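Endo-1,3-beta-glucanase, family GH16 (Zobellia galactanivorans, PDB 5FUI) probably hydrolyses beta-1,3-glucans such as laminarin, and carries the C-terminal family 6 carbohydrate-binding module described here, which binds laminarin. Local coordinates at residues Y18-D23 / W44-G49; N22-E27 / G37-G42; P48-P53 / Y112-Y117; G71-D76 / G121-N126. All coordinates share one frame; numbering follows the deposited sequence. Where two conformers were deposited one is given.

From the N terminus, 18-23 comes first. In interaction 1 it pairs with 44-49 and closes a loop of 20 residues. Interaction 2 starts on the shared residues N22 and D23 and joins 22-27 to 37-42, so it nests inside that loop. Interaction 3 picks up at P48 and G49, where interaction 1 ends, and ties strand 44-52 to strand 110-118 across 58 residues. Interaction 4 starts within that span and ends after it, so the two cross. Interactions 1 and 3 build neighbouring parts of the five-stranded sheet. Interaction 4 joins this sheet to the loop leading into strand 124-131 of the four-stranded one. Interaction 2 ties the small ribbon 25-28/34-37 and the loop 38-42 together.

Interaction 1 (Y18-D23 / W44-G49); sequences YLYSND and WMSYPG. With APY (2-aminomethyl-pyridine), chain C.
Strands 20-22 and 44-49 run antiparallel, at 174°, with their axes 4.7 Å apart at the closest point. Y20 and S46 form a hydrogen-bonded pair, as do N22 and W44. S21 and M45 form the non-hydrogen-bonded pair between them. At the start, L19 and Y20 both face S46, which is a classic beta bulge. L19 N donates to S46 O at 2.9 Å, and Y20 N adds a weak, longer bond to the same oxygen. The indole of W44 lies across strand 20-22. Its CG sits between the backbone N and the carbonyl carbon (chi1 53°), which turns the ring over S21 and N22. N22 CB comes down on the five-membered ring, 3.4 Å from its centroid, as a CH-pi contact. Y20 CB meets W44 CZ3 at 3.7 Å. The opposite face of the indole carries the pyridine of 2-aminomethyl-pyridine, with C4 of the ligand 3.9 Å from W44 CE2. This is the beta-sandwich fold of family 6 modules, and strand 20-22 is the edge of its five-stranded sheet. W44 is thus held between its own sheet and the ligand, and Y117 adds a second ring to the pocket. On the other side of the sheet, Y18 CB sits over the face of the Y47 ring, 4.1 Å from the centroid. The Y18 ring reaches M45, with CD2 3.7 Å from M45 CG. Y47 OH is hydrogen-bonded to A15 O. At the outer end, L19 CB rests on P48 CD at 3.6 Å.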
# COMPACT_ATOMS: atom_id res chain seq x y z
N TYR A 18 -9.07 -0.63 4.69
CA TYR A 18 -9.51 -1.46 3.55
C TYR A 18 -10.97 -1.97 3.71
O TYR A 18 -11.43 -2.13 4.86
CB TYR A 18 -8.62 -2.71 3.39
CG TYR A 18 -8.35 -3.50 4.64
CD1 TYR A 18 -9.32 -4.40 5.18
CD2 TYR A 18 -7.12 -3.41 5.25
CE1 TYR A 18 -9.04 -5.15 6.35
CE2 TYR A 18 -6.82 -4.13 6.36
CZ TYR A 18 -7.76 -5.02 6.90
OH TYR A 18 -7.45 -5.71 8.05
N LEU A 19 -11.68 -2.14 2.60
CA LEU A 19 -13.05 -2.76 2.68
C LEU A 19 -12.91 -4.25 2.68
O LEU A 19 -13.66 -4.90 3.40
CB LEU A 19 -13.92 -2.28 1.53
CG LEU A 19 -15.33 -2.82 1.42
CD1 LEU A 19 -16.13 -2.34 2.60
CD2 LEU A 19 -15.99 -2.30 0.11
N TYR A 20 -11.99 -4.82 1.88
CA TYR A 20 -11.81 -6.27 1.88
C TYR A 20 -10.35 -6.53 2.06
O TYR A 20 -9.55 -5.75 1.64
CB TYR A 20 -12.26 -6.90 0.59
CG TYR A 20 -13.69 -6.49 0.16
CD1 TYR A 20 -14.81 -7.01 0.78
CD2 TYR A 20 -13.83 -5.62 -0.91
CE1 TYR A 20 -16.10 -6.63 0.32
CE2 TYR A 20 -15.04 -5.23 -1.39
CZ TYR A 20 -16.17 -5.73 -0.79
OH TYR A 20 -17.38 -5.27 -1.32
N SER A 21 -10.05 -7.72 2.59
CA SER A 21 -8.66 -8.15 2.74
C SER A 21 -8.62 -9.68 2.81
O SER A 21 -9.68 -10.39 3.01
CB SER A 21 -8.02 -7.62 4.03
OG SER A 21 -8.69 -8.18 5.18
N ASN A 22 -7.41 -10.21 2.66
CA ASN A 22 -7.15 -11.62 2.87
C ASN A 22 -5.92 -11.74 3.72
O ASN A 22 -4.91 -11.19 3.37
CB ASN A 22 -6.86 -12.31 1.51
CG ASN A 22 -6.39 -13.75 1.67
OD1 ASN A 22 -5.34 -14.14 1.13
ND2 ASN A 22 -7.17 -14.54 2.33
N ASP A 23 -6.02 -12.50 4.81
CA ASP A 23 -4.85 -12.93 5.56
C ASP A 23 -3.94 -11.81 6.03
O ASP A 23 -2.72 -11.88 5.91
CB ASP A 23 -4.06 -14.04 4.79
CG ASP A 23 -3.11 -14.81 5.65
OD1 ASP A 23 -3.27 -14.81 6.91
OD2 ASP A 23 -2.10 -15.34 5.08
N TRP A 44 -3.68 -9.71 0.79
CA TRP A 44 -3.98 -8.52 0.06
C TRP A 44 -4.97 -7.65 0.75
O TRP A 44 -5.64 -8.09 1.73
CB TRP A 44 -4.45 -8.83 -1.40
CG TRP A 44 -5.64 -9.81 -1.45
CD1 TRP A 44 -5.61 -11.20 -1.58
CD2 TRP A 44 -7.06 -9.46 -1.25
NE1 TRP A 44 -6.89 -11.72 -1.52
CE2 TRP A 44 -7.81 -10.70 -1.28
CE3 TRP A 44 -7.75 -8.24 -0.96
CZ2 TRP A 44 -9.16 -10.73 -1.09
CZ3 TRP A 44 -9.17 -8.31 -0.83
CH2 TRP A 44 -9.83 -9.52 -0.91
N MET A 45 -5.10 -6.42 0.25
CA MET A 45 -6.07 -5.47 0.81
C MET A 45 -6.66 -4.71 -0.35
O MET A 45 -5.93 -4.38 -1.30
CB MET A 45 -5.42 -4.50 1.76
CG MET A 45 -4.77 -5.12 2.99
SD MET A 45 -2.99 -5.62 2.68
CE MET A 45 -2.21 -4.07 2.82
N SER A 46 -7.92 -4.33 -0.26
CA SER A 46 -8.57 -3.61 -1.35
C SER A 46 -9.29 -2.36 -0.79
O SER A 46 -10.04 -2.47 0.18
CB SER A 46 -9.58 -4.56 -2.02
OG SER A 46 -10.34 -4.01 -3.06
N TYR A 47 -9.13 -1.23 -1.47
CA TYR A 47 -9.67 0.09 -1.04
C TYR A 47 -10.56 0.65 -2.16
O TYR A 47 -10.09 1.05 -3.21
CB TYR A 47 -8.47 1.03 -0.83
CG TYR A 47 -7.44 0.50 0.14
CD1 TYR A 47 -6.39 -0.35 -0.30
CD2 TYR A 47 -7.54 0.78 1.55
CE1 TYR A 47 -5.44 -0.85 0.61
CE2 TYR A 47 -6.58 0.28 2.45
CZ TYR A 47 -5.56 -0.60 1.97
OH TYR A 47 -4.63 -1.13 2.78
N PRO A 48 -11.89 0.65 -1.97
CA PRO A 48 -12.78 1.16 -3.03
C PRO A 48 -12.80 2.72 -3.07
O PRO A 48 -12.49 3.43 -2.09
CB PRO A 48 -14.14 0.62 -2.62
CG PRO A 48 -14.08 0.71 -1.14
CD PRO A 48 -12.69 0.09 -0.86
N GLY A 49 -13.18 3.21 -4.23
CA GLY A 49 -13.52 4.61 -4.34
C GLY A 49 -12.38 5.56 -4.30
O GLY A 49 -12.50 6.73 -3.86
N APY C . -6.28 -6.33 -6.45
CM APY C . -5.86 -6.62 -5.09
C2 APY C . -6.97 -7.65 -4.94
C3 APY C . -6.66 -8.97 -5.12
C4 APY C . -7.66 -9.97 -5.07
C5 APY C . -9.00 -9.57 -4.93
C6 APY C . -9.31 -8.22 -4.76
N1 APY C . -8.30 -7.29 -4.82

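Interaction 2 (N22-E27 / G37-G42); sequences NDVQKE and GYINNG. With APY (2-aminomethyl-pyridine), chain D; GOL (glycerol), chain B.
A two-stranded antiparallel ribbon and the loop after it form this surface contact, where a 2-aminomethyl-pyridine and a glycerol bind. Q25 and G37 are its hydrogen-bonded pair. Q25 N donates to G37 O at 2.9 Å, and G37 N returns a nearly straight bond to Q25 O (2.8 Å, 175° at the hydrogen). The Y38 ring lies against Q25, with CD2 3.9 Å from Q25 CB. Glycerol C2 lies over one face of this ring, toward the rim. E27 CG lies between the backbone N and the carbonyl carbon (chi1 62°), and the extended chain beyond it carries the carboxylate to the same glycerol. E27 OE1 accepts a bond from glycerol O1 at 3.0 Å. A water joins E27 OE1 to Y38 OH at the tyrosine ring edge. Y38 N donates to glycerol O3 at 2.8 Å. Both the carboxylate and the backbone therefore grip the glycerol, which probably came from the crystallisation liquor. Farther along, a water donates to D23 OD2 (2.7 Å) and to N41 O, linking the two loops. V24 CG1 and I39 CG1 lie side by side at 4.1 Å. The pyridine lies obliquely by Y38, but too close to I39 O, so its placement is doubtful. V24 packs on M45 of strand 44-52, and I39 packs on W123. Backbone bonds tie I39 to G122, before strand 124-131, and G42 to S118, ending strand 110-118.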
# COMPACT_ATOMS: atom_id res chain seq x y z
N ASN A 22 -7.41 -10.21 2.66
CA ASN A 22 -7.15 -11.62 2.87
C ASN A 22 -5.92 -11.74 3.72
O ASN A 22 -4.91 -11.19 3.37
CB ASN A 22 -6.86 -12.31 1.51
CG ASN A 22 -6.39 -13.75 1.67
OD1 ASN A 22 -5.34 -14.14 1.13
ND2 ASN A 22 -7.17 -14.54 2.33
N ASP A 23 -6.02 -12.50 4.81
CA ASP A 23 -4.85 -12.93 5.56
C ASP A 23 -3.94 -11.81 6.03
O ASP A 23 -2.72 -11.88 5.91
CB ASP A 23 -4.06 -14.04 4.79
CG ASP A 23 -3.11 -14.81 5.65
OD1 ASP A 23 -3.27 -14.81 6.91
OD2 ASP A 23 -2.10 -15.34 5.08
N VAL A 24 -4.56 -10.79 6.63
CA VAL A 24 -3.78 -9.75 7.31
C VAL A 24 -4.41 -9.44 8.65
O VAL A 24 -5.56 -9.88 8.92
CB VAL A 24 -3.73 -8.44 6.47
CG1 VAL A 24 -3.06 -8.68 5.09
CG2 VAL A 24 -5.09 -7.76 6.36
N GLN A 25 -3.69 -8.70 9.51
CA GLN A 25 -4.33 -8.31 10.75
C GLN A 25 -3.95 -6.88 11.06
O GLN A 25 -2.89 -6.40 10.73
CB GLN A 25 -3.84 -9.17 11.92
CG GLN A 25 -4.35 -10.61 11.80
CD GLN A 25 -3.86 -11.50 12.88
OE1 GLN A 25 -3.79 -11.12 14.03
NE2 GLN A 25 -3.46 -12.69 12.49
N LYS A 26 -4.82 -6.19 11.76
CA LYS A 26 -4.54 -4.82 12.26
C LYS A 26 -3.83 -4.85 13.62
O LYS A 26 -4.05 -5.78 14.44
CB LYS A 26 -5.86 -4.04 12.45
CG LYS A 26 -6.71 -3.81 11.21
CD LYS A 26 -7.94 -3.00 11.59
CE LYS A 26 -8.88 -2.77 10.44
NZ LYS A 26 -8.70 -3.83 9.43
N GLU A 27 -3.01 -3.82 13.88
CA GLU A 27 -2.30 -3.75 15.16
C GLU A 27 -2.01 -2.28 15.44
O GLU A 27 -1.99 -1.46 14.53
CB GLU A 27 -1.02 -4.58 15.18
CG GLU A 27 -0.01 -4.08 14.15
CD GLU A 27 1.30 -4.81 14.20
OE1 GLU A 27 1.68 -5.32 15.28
OE2 GLU A 27 2.03 -4.85 13.17
N GLY A 37 -0.46 -5.59 9.70
CA GLY A 37 0.65 -6.48 9.93
C GLY A 37 0.26 -7.94 9.65
O GLY A 37 -0.85 -8.20 9.16
N TYR A 38 1.20 -8.83 9.99
CA TYR A 38 1.01 -10.27 9.80
C TYR A 38 0.60 -10.54 8.33
O TYR A 38 -0.30 -11.34 8.00
CB TYR A 38 -0.04 -10.85 10.78
CG TYR A 38 0.38 -10.59 12.21
CD1 TYR A 38 1.40 -11.38 12.79
CD2 TYR A 38 -0.05 -9.45 12.88
CE1 TYR A 38 1.90 -11.09 14.08
CE2 TYR A 38 0.36 -9.17 14.20
CZ TYR A 38 1.40 -9.96 14.76
OH TYR A 38 1.83 -9.62 16.06
N ILE A 39 1.38 -9.94 7.43
CA ILE A 39 1.16 -10.03 6.00
C ILE A 39 2.04 -11.16 5.47
O ILE A 39 3.23 -11.25 5.76
CB ILE A 39 1.53 -8.68 5.33
CG1 ILE A 39 0.76 -7.51 5.99
CG2 ILE A 39 1.25 -8.79 3.78
CD1 ILE A 39 0.92 -6.19 5.19
N ASN A 40 1.38 -12.07 4.77
CA ASN A 40 2.01 -13.25 4.22
C ASN A 40 2.05 -13.22 2.70
O ASN A 40 1.48 -12.35 2.10
CB ASN A 40 1.25 -14.52 4.67
CG ASN A 40 1.26 -14.68 6.16
OD1 ASN A 40 0.21 -15.00 6.74
ND2 ASN A 40 2.35 -14.55 6.77
N ASN A 41 2.72 -14.17 2.09
CA ASN A 41 2.61 -14.31 0.63
C ASN A 41 1.10 -14.50 0.35
O ASN A 41 0.46 -15.36 0.98
CB ASN A 41 3.32 -15.61 0.20
CG ASN A 41 4.83 -15.52 0.29
OD1 ASN A 41 5.38 -14.67 0.91
ND2 ASN A 41 5.52 -16.41 -0.46
N GLY A 42 0.57 -13.81 -0.65
CA GLY A 42 -0.80 -14.00 -1.04
C GLY A 42 -1.85 -13.26 -0.24
O GLY A 42 -3.05 -13.22 -0.60
N APY D . 6.79 -13.06 12.18
CM APY D . 5.56 -12.21 12.17
C2 APY D . 4.86 -12.21 10.81
C3 APY D . 3.75 -13.11 10.60
C4 APY D . 3.07 -13.11 9.35
C5 APY D . 3.64 -12.19 8.39
C6 APY D . 4.72 -11.36 8.58
N1 APY D . 5.33 -11.35 9.80
C1 GOL B . 4.82 -7.86 14.61
O1 GOL B . 4.04 -7.07 15.60
C2 GOL B . 4.04 -7.61 13.33
O2 GOL B . 4.21 -6.20 13.11
C3 GOL B . 4.51 -8.44 12.16
O3 GOL B . 3.78 -8.08 10.94
O HOH W 1 -1.87 -15.79 2.45
O HOH W 2 -2.19 -13.06 8.86
O HOH W 3 1.01 -7.20 16.98

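Interaction 3 (P48-P53 / Y112-Y117); sequences PGINFP and YQFGLY. With APY (2-aminomethyl-pyridine), chain C.
F52 and Y112 each hold CG anti to the carbonyl carbon (chi1 -66° and -53°), which lets the two side chains cross at about a right angle. F52 CD1 lies at the edge of the Y112 ring, near its plane, 3.6 Å from Y112 CD2. The ring planes are 57° apart, so the pair is oblique. F114 CB meets I50 CG1 at 3.7 Å. Between these side chains, I50 and Y112 form an antiparallel hydrogen-bonded pair. I50 N donates to Y112 O at 2.9 Å, and Y112 N returns a bond of the same length to I50 O. G49 and I50 both face Y112, which makes a G1 beta bulge. G49 has the positive phi this bulge requires. The bulge lies where strand 44-52 bends across strand 110-118 in the five-stranded sheet of the beta-sandwich. I50 and F52 also touch I130 of the facing sheet. Y112 OH is bonded to S108 O. Farther along strand 110-118, Y117 meets the 2-aminomethyl-pyridine with a ring edge, its CD2 3.3 Å from ligand C3. A serine in place of Y117 would probably leave that side of the pyridine without its aromatic neighbour and take from W44 one of its ring neighbours. G115 leaves room for the ligand, with its CA 3.6 Å from CM.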
# COMPACT_ATOMS: atom_id res chain seq x y z
N PRO A 48 -11.89 0.65 -1.97
CA PRO A 48 -12.78 1.16 -3.03
C PRO A 48 -12.80 2.72 -3.07
O PRO A 48 -12.49 3.43 -2.09
CB PRO A 48 -14.14 0.62 -2.62
CG PRO A 48 -14.08 0.71 -1.14
CD PRO A 48 -12.69 0.09 -0.86
N GLY A 49 -13.18 3.21 -4.23
CA GLY A 49 -13.52 4.61 -4.34
C GLY A 49 -12.38 5.56 -4.30
O GLY A 49 -12.50 6.73 -3.86
N ILE A 50 -11.21 5.14 -4.81
CA ILE A 50 -10.05 6.04 -4.81
C ILE A 50 -10.08 6.91 -6.11
O ILE A 50 -10.05 6.37 -7.28
CB ILE A 50 -8.70 5.24 -4.68
CG1 ILE A 50 -8.71 4.35 -3.44
CG2 ILE A 50 -7.57 6.25 -4.78
CD1 ILE A 50 -9.15 5.07 -2.20
N ASN A 51 -10.21 8.21 -5.89
CA ASN A 51 -10.35 9.12 -7.00
C ASN A 51 -8.99 9.72 -7.46
O ASN A 51 -8.17 10.17 -6.63
CB ASN A 51 -11.41 10.23 -6.73
CG ASN A 51 -11.60 11.12 -7.96
OD1 ASN A 51 -12.20 10.70 -8.97
ND2 ASN A 51 -11.05 12.33 -7.91
N PHE A 52 -8.72 9.64 -8.80
CA PHE A 52 -7.59 10.26 -9.47
C PHE A 52 -8.27 11.33 -10.30
O PHE A 52 -8.85 11.04 -11.35
CB PHE A 52 -6.85 9.21 -10.30
CG PHE A 52 -6.18 8.13 -9.48
CD1 PHE A 52 -6.96 7.04 -8.94
CD2 PHE A 52 -4.80 8.22 -9.17
CE1 PHE A 52 -6.34 6.02 -8.19
CE2 PHE A 52 -4.19 7.18 -8.43
CZ PHE A 52 -4.94 6.11 -7.95
N PRO A 53 -8.21 12.58 -9.86
CA PRO A 53 -9.08 13.60 -10.53
C PRO A 53 -8.56 14.05 -11.87
O PRO A 53 -9.35 14.62 -12.65
CB PRO A 53 -8.99 14.82 -9.61
CG PRO A 53 -7.76 14.60 -8.78
CD PRO A 53 -7.64 13.09 -8.58
N TYR A 112 -11.50 4.41 -8.80
CA TYR A 112 -11.12 3.03 -8.93
C TYR A 112 -11.04 2.32 -7.60
O TYR A 112 -10.76 2.92 -6.56
CB TYR A 112 -9.69 2.91 -9.61
CG TYR A 112 -9.59 3.65 -10.92
CD1 TYR A 112 -10.09 3.11 -12.06
CD2 TYR A 112 -8.96 4.85 -11.04
CE1 TYR A 112 -9.97 3.76 -13.27
CE2 TYR A 112 -8.83 5.55 -12.24
CZ TYR A 112 -9.34 5.00 -13.35
OH TYR A 112 -9.23 5.70 -14.55
N GLN A 113 -11.20 1.00 -7.66
CA GLN A 113 -10.86 0.12 -6.56
C GLN A 113 -9.33 -0.04 -6.61
O GLN A 113 -8.79 -0.52 -7.62
CB GLN A 113 -11.59 -1.22 -6.69
CG GLN A 113 -11.28 -2.26 -5.63
CD GLN A 113 -12.17 -3.51 -5.78
OE1 GLN A 113 -13.32 -3.51 -5.33
NE2 GLN A 113 -11.63 -4.61 -6.41
N PHE A 114 -8.67 0.32 -5.50
CA PHE A 114 -7.19 0.26 -5.42
C PHE A 114 -6.76 -0.96 -4.63
O PHE A 114 -7.28 -1.17 -3.52
CB PHE A 114 -6.75 1.57 -4.77
CG PHE A 114 -5.25 1.74 -4.57
CD1 PHE A 114 -4.41 2.13 -5.62
CD2 PHE A 114 -4.72 1.56 -3.32
CE1 PHE A 114 -3.05 2.27 -5.39
CE2 PHE A 114 -3.37 1.72 -3.10
CZ PHE A 114 -2.53 2.05 -4.13
N GLY A 115 -5.89 -1.83 -5.18
CA GLY A 115 -5.54 -3.06 -4.54
C GLY A 115 -4.04 -3.15 -4.26
O GLY A 115 -3.24 -2.73 -5.10
N LEU A 116 -3.69 -3.72 -3.09
CA LEU A 116 -2.29 -4.06 -2.76
C LEU A 116 -2.20 -5.55 -2.54
O LEU A 116 -3.04 -6.09 -1.81
CB LEU A 116 -1.84 -3.33 -1.43
CG LEU A 116 -1.91 -1.81 -1.57
CD1 LEU A 116 -1.41 -1.21 -0.25
CD2 LEU A 116 -1.09 -1.38 -2.76
N TYR A 117 -1.27 -6.19 -3.23
CA TYR A 117 -1.23 -7.64 -3.16
C TYR A 117 0.17 -8.05 -2.75
O TYR A 117 1.16 -7.70 -3.41
CB TYR A 117 -1.53 -8.18 -4.60
CG TYR A 117 -2.16 -9.56 -4.63
CD1 TYR A 117 -1.48 -10.66 -4.15
CD2 TYR A 117 -3.50 -9.74 -5.09
CE1 TYR A 117 -2.06 -11.95 -4.17
CE2 TYR A 117 -4.08 -10.98 -5.12
CZ TYR A 117 -3.36 -12.08 -4.72
OH TYR A 117 -4.01 -13.31 -4.73
N APY C . -6.28 -6.33 -6.45
CM APY C . -5.86 -6.62 -5.09
C2 APY C . -6.97 -7.65 -4.94
C3 APY C . -6.66 -8.97 -5.12
C4 APY C . -7.66 -9.97 -5.07
C5 APY C . -9.00 -9.57 -4.93
C6 APY C . -9.31 -8.22 -4.76
N1 APY C . -8.30 -7.29 -4.82

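Interaction 4 (G71-D76 / G121-N126). With MG (magnesium ion), chain E; APY (2-aminomethyl-pyridine), chain C.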
# COMPACT_ATOMS: atom_id res chain seq x y z
N GLY A 71 10.28 -8.39 1.57
CA GLY A 71 8.84 -8.04 1.46
C GLY A 71 8.58 -7.36 0.12
O GLY A 71 9.40 -6.53 -0.33
N ARG A 72 7.47 -7.65 -0.52
CA ARG A 72 7.26 -7.13 -1.88
C ARG A 72 5.79 -7.16 -2.12
O ARG A 72 5.10 -8.13 -1.74
CB ARG A 72 7.99 -8.04 -2.92
CG ARG A 72 8.00 -7.38 -4.28
CD ARG A 72 8.65 -8.41 -5.26
NE ARG A 72 8.74 -7.75 -6.56
CZ ARG A 72 9.81 -7.16 -7.03
NH1 ARG A 72 10.95 -7.20 -6.37
NH2 ARG A 72 9.75 -6.57 -8.20
N PHE A 73 5.27 -6.11 -2.74
CA PHE A 73 3.84 -6.09 -3.06
C PHE A 73 3.59 -5.37 -4.37
O PHE A 73 4.46 -4.61 -4.85
CB PHE A 73 2.99 -5.49 -1.91
CG PHE A 73 3.31 -4.06 -1.57
CD1 PHE A 73 4.30 -3.78 -0.54
CD2 PHE A 73 2.62 -3.00 -2.19
CE1 PHE A 73 4.51 -2.46 -0.21
CE2 PHE A 73 2.86 -1.69 -1.84
CZ PHE A 73 3.78 -1.41 -0.82
N SER A 74 2.44 -5.67 -4.97
CA SER A 74 2.01 -4.96 -6.22
C SER A 74 0.82 -4.09 -5.90
O SER A 74 0.07 -4.36 -4.97
CB SER A 74 1.63 -5.97 -7.33
OG SER A 74 0.50 -6.77 -6.87
N SER A 75 0.72 -3.01 -6.66
CA SER A 75 -0.48 -2.14 -6.59
C SER A 75 -1.21 -2.19 -7.96
O SER A 75 -0.58 -2.34 -9.02
CB SER A 75 -0.15 -0.69 -6.24
OG SER A 75 0.82 -0.23 -7.15
N ASP A 76 -2.56 -2.12 -7.88
CA ASP A 76 -3.36 -2.21 -9.10
C ASP A 76 -4.67 -1.50 -8.97
O ASP A 76 -5.09 -1.19 -7.84
CB ASP A 76 -3.61 -3.70 -9.45
CG ASP A 76 -4.62 -4.33 -8.56
OD1 ASP A 76 -5.81 -4.17 -8.78
OD2 ASP A 76 -4.25 -4.96 -7.52
N GLY A 121 5.57 -11.91 1.77
CA GLY A 121 5.17 -11.35 3.03
C GLY A 121 6.34 -10.85 3.90
O GLY A 121 7.50 -10.71 3.46
N GLY A 122 5.94 -10.55 5.16
CA GLY A 122 6.94 -10.10 6.15
C GLY A 122 7.16 -8.60 6.18
O GLY A 122 8.22 -8.18 6.56
N TRP A 123 6.16 -7.84 5.81
CA TRP A 123 6.20 -6.38 5.80
C TRP A 123 4.92 -5.84 6.39
O TRP A 123 3.88 -6.56 6.48
CB TRP A 123 6.43 -5.81 4.36
CG TRP A 123 5.38 -6.31 3.36
CD1 TRP A 123 5.37 -7.55 2.75
CD2 TRP A 123 4.18 -5.60 2.91
NE1 TRP A 123 4.28 -7.66 1.89
CE2 TRP A 123 3.51 -6.49 2.00
CE3 TRP A 123 3.60 -4.34 3.17
CZ2 TRP A 123 2.32 -6.14 1.38
CZ3 TRP A 123 2.42 -3.99 2.47
CH2 TRP A 123 1.81 -4.89 1.61
N ASN A 124 5.05 -4.60 6.93
CA ASN A 124 3.88 -3.89 7.54
C ASN A 124 3.58 -2.64 6.74
O ASN A 124 4.54 -2.08 6.08
CB ASN A 124 4.18 -3.45 8.96
CG ASN A 124 4.33 -4.61 9.96
OD1 ASN A 124 4.96 -4.40 11.03
ND2 ASN A 124 3.84 -5.77 9.65
N ILE A 125 2.35 -2.13 6.77
CA ILE A 125 2.08 -0.84 6.13
C ILE A 125 1.10 -0.00 6.97
O ILE A 125 0.11 -0.52 7.48
CB ILE A 125 1.56 -1.08 4.68
CG1 ILE A 125 1.24 0.27 4.06
CG2 ILE A 125 0.29 -2.04 4.68
CD1 ILE A 125 1.10 0.19 2.53
N ASN A 126 1.43 1.28 7.08
CA ASN A 126 0.70 2.23 7.90
C ASN A 126 -0.34 3.02 7.04
O ASN A 126 -1.55 3.09 7.40
CB ASN A 126 1.69 3.20 8.61
CG ASN A 126 1.02 4.23 9.50
OD1 ASN A 126 -0.15 4.16 9.79
ND2 ASN A 126 1.82 5.22 9.96
MG MG E . -2.42 3.53 9.57
N APY C . -6.28 -6.33 -6.45
CM APY C . -5.86 -6.62 -5.09
C2 APY C . -6.97 -7.65 -4.94
C3 APY C . -6.66 -8.97 -5.12
C4 APY C . -7.66 -9.97 -5.07
C5 APY C . -9.00 -9.57 -4.93
C6 APY C . -9.31 -8.22 -4.76
N1 APY C . -8.30 -7.29 -4.82
O HOH W 4 -3.30 5.02 11.14
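Aromatic packing dominates this contact of the beta-sandwich, which joins strand 72-77 of the five-stranded sheet to the loop that leads into strand 124-131 of the four-stranded sheet. The F73 ring and the six-membered ring of W123 form an offset stack, centroids 4.3 Å apart and planes at 21°. F73 CD1 lies over one face of the indole, toward its rim. F73 CB meets W123 CZ2 at 3.4 Å. Both residues have CG between the backbone N and the carbonyl carbon (chi1 61° and 56°), and this turns the two rings toward each other. An alanine replacing W123 is likely to open a gap beside F73 and leave S118 OG without the indole N-H that now bonds to it.

Backbone packing is lighter. G71 CA makes a CA-H...O contact with G121 O at 3.6 Å and also touches W123 CD1.

Polar and metal bonds lie at the far ends of the segments. D76 OD2 accepts a bond of 2.7 Å from the amine N of 2-aminomethyl-pyridine, and the second bond, to D76 OD1, is weak. D76 OD1 is also bonded to G80 N. Magnesium is bound by E14, E16 and E34 as well as N126. N126 grips it twice, through backbone O and side-chain OD1, each 2.4 Å from the metal, and a water completes the group at 2.3 Å.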